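Transcriptional regulator (Mesorhizobium loti, PDB 3BHQ) probably binds cis-regulatory DNA as a TetR-family transcription factor and so controls the expression of target genes. Local coordinates at residues K28-T33 / A119-Q124. Residues are numbered along the deposited sequence; the frame is centred on the assembly and turned at random.
Sequences KGYDGT and ADRMPQ. With EDO (1,2-ethanediol), chain H; EDO (1,2-ethanediol), chain E; EDO (1,2-ethanediol), chain L.
The junction between the TetR-type DNA-binding domain and the C-terminal helical domain is bridged here by Tyr-30 and Asp-31, in the loop between helices 9-28 and 35-42, meeting Arg-121 and Met-122, just ahead of helix 123-150. Met-122, present as selenomethionine, lays its terminal methyl over the tyrosine ring: CE stands 3.7 Å from the centroid of the Tyr-30 ring and 8° off its normal, a CH-pi contact. Its SE is also over the ring, 4.0 Å from the centroid of Tyr-30, which makes this a Met-aromatic pair. The ring is carried across by a first torsion that sets CG of Tyr-30 anti to the backbone N (chi1 -177°). The guanidinium of Arg-121 stands nearly upright to the ring, the planes 81° apart, and receives CD2 of Tyr-30 over one face. Such an interface fits the TetR architecture, in which an N-terminal domain, whose helix-turn-helix motif is predicted at 34-53, packs against a larger helical body; helix 56-83 also borders the contact, with Glu-57 touching both Tyr-30 and Met-122. With an alanine here instead of Tyr-30, the methyl of Met-122 would probably lose its aromatic partner and one guanidinium face of Arg-121 its contact with the ring. Arg-121 is modelled in two conformers, and its contacts with Tyr-30, Asp-31 and ethanediol are those of one. In it the chain, extended from CG to NE, reaches Asp-31 in a salt bridge: NH2 of Arg-121 donates to OD1 of Asp-31 at 3.0 Å, and OD1 receives it on its syn lone pair, close to the guanidinium plane. NH1 adds weak bonds at 3.3 Å to OD1 and OD2 of Asp-31. An ethanediol, probably from the crystallisation liquor, links the two segments further, with O2 2.6 Å from OH of Tyr-30 and O1 accepting from NE of Arg-121.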
# COMPACT_ATOMS: atom_id res chain seq x y z
N LYS A 28 11.97 -3.44 18.25
CA LYS A 28 13.19 -2.64 18.28
C LYS A 28 13.70 -2.18 16.93
O LYS A 28 14.59 -1.33 16.89
CB LYS A 28 14.30 -3.49 18.91
CG LYS A 28 13.98 -4.10 20.27
CD LYS A 28 13.83 -3.06 21.33
CE LYS A 28 13.70 -3.70 22.72
NZ LYS A 28 12.43 -4.50 22.86
N GLY A 29 13.19 -2.78 15.85
CA GLY A 29 13.74 -2.56 14.52
C GLY A 29 15.00 -3.40 14.36
O GLY A 29 15.56 -3.94 15.33
N TYR A 30 15.46 -3.50 13.13
CA TYR A 30 16.66 -4.27 12.81
C TYR A 30 17.90 -3.83 13.59
O TYR A 30 18.57 -4.65 14.22
CB TYR A 30 16.89 -4.19 11.31
CG TYR A 30 18.03 -4.98 10.79
CD1 TYR A 30 17.89 -6.36 10.61
CD2 TYR A 30 19.24 -4.37 10.46
CE1 TYR A 30 18.93 -7.12 10.12
CE2 TYR A 30 20.29 -5.12 9.94
CZ TYR A 30 20.12 -6.51 9.78
OH TYR A 30 21.13 -7.26 9.27
N ASP A 31 18.16 -2.51 13.62
CA ASP A 31 19.34 -1.99 14.31
C ASP A 31 19.25 -2.03 15.82
O ASP A 31 20.27 -1.96 16.47
CB ASP A 31 19.66 -0.53 13.92
CG ASP A 31 20.18 -0.40 12.53
OD1 ASP A 31 20.82 -1.35 12.03
OD2 ASP A 31 19.99 0.70 11.94
N GLY A 32 18.04 -2.15 16.35
CA GLY A 32 17.81 -2.14 17.80
C GLY A 32 17.92 -3.48 18.49
O GLY A 32 17.77 -3.55 19.71
N THR A 33 18.11 -4.55 17.72
CA THR A 33 18.25 -5.90 18.29
C THR A 33 19.49 -6.58 17.75
O THR A 33 20.24 -6.00 16.97
CB THR A 33 16.95 -6.75 18.12
OG1 THR A 33 17.03 -7.94 18.92
CG2 THR A 33 16.70 -7.12 16.66
N ALA A 119 13.49 -1.48 2.02
CA ALA A 119 13.43 -1.76 0.58
C ALA A 119 14.78 -1.55 -0.13
O ALA A 119 15.12 -2.29 -1.04
CB ALA A 119 12.34 -0.90 -0.11
N ASP A 120 15.53 -0.54 0.30
CA ASP A 120 16.85 -0.25 -0.30
C ASP A 120 17.98 -0.98 0.39
O ASP A 120 18.86 -1.50 -0.28
CB ASP A 120 17.14 1.25 -0.29
CG ASP A 120 16.21 2.02 -1.20
OD1 ASP A 120 16.09 1.66 -2.40
OD2 ASP A 120 15.57 2.96 -0.73
N ARG A 121 17.93 -1.02 1.73
CA ARG A 121 18.97 -1.66 2.53
C ARG A 121 18.99 -3.18 2.37
O ARG A 121 20.08 -3.82 2.26
CB ARG A 121 18.71 -1.32 3.99
CG ARG A 121 19.79 -1.68 4.91
CD ARG A 121 19.43 -1.30 6.29
NE ARG A 121 20.55 -1.56 7.18
CZ ARG A 121 20.55 -1.36 8.49
NH1 ARG A 121 19.47 -0.88 9.10
NH2 ARG A 121 21.65 -1.66 9.17
N MSE A 122 17.80 -3.79 2.42
CA MSE A 122 17.66 -5.26 2.32
C MSE A 122 16.47 -5.54 1.39
O MSE A 122 15.39 -5.93 1.84
CB MSE A 122 17.45 -5.88 3.70
CG MSE A 122 18.67 -5.82 4.61
SE MSE A 122 18.42 -6.48 6.40
CE MSE A 122 17.42 -4.98 7.09
N PRO A 123 16.67 -5.32 0.07
CA PRO A 123 15.58 -5.44 -0.91
C PRO A 123 14.96 -6.82 -0.94
O PRO A 123 13.80 -6.95 -1.31
CB PRO A 123 16.26 -5.10 -2.25
CG PRO A 123 17.68 -5.17 -2.01
CD PRO A 123 17.96 -5.03 -0.57
N GLN A 124 15.73 -7.84 -0.55
CA GLN A 124 15.22 -9.22 -0.55
C GLN A 124 14.02 -9.47 0.36
O GLN A 124 13.25 -10.39 0.10
CB GLN A 124 16.33 -10.23 -0.28
CG GLN A 124 16.87 -10.30 1.12
CD GLN A 124 17.83 -9.23 1.52
OE1 GLN A 124 18.10 -8.27 0.79
NE2 GLN A 124 18.40 -9.41 2.73
C1 EDO H . 22.05 -5.03 6.16
O1 EDO H . 22.44 -3.66 6.24
C2 EDO H . 23.13 -5.91 6.78
O2 EDO H . 23.06 -5.83 8.21
C1 EDO E . 10.63 -7.58 22.11
O1 EDO E . 9.64 -8.26 22.89
C2 EDO E . 11.98 -8.26 22.23
O2 EDO E . 13.06 -7.32 22.16
C1 EDO L . 13.30 2.81 1.51
O1 EDO L . 14.35 3.77 1.24
C2 EDO L . 12.43 3.43 2.59
O2 EDO L . 13.16 3.66 3.82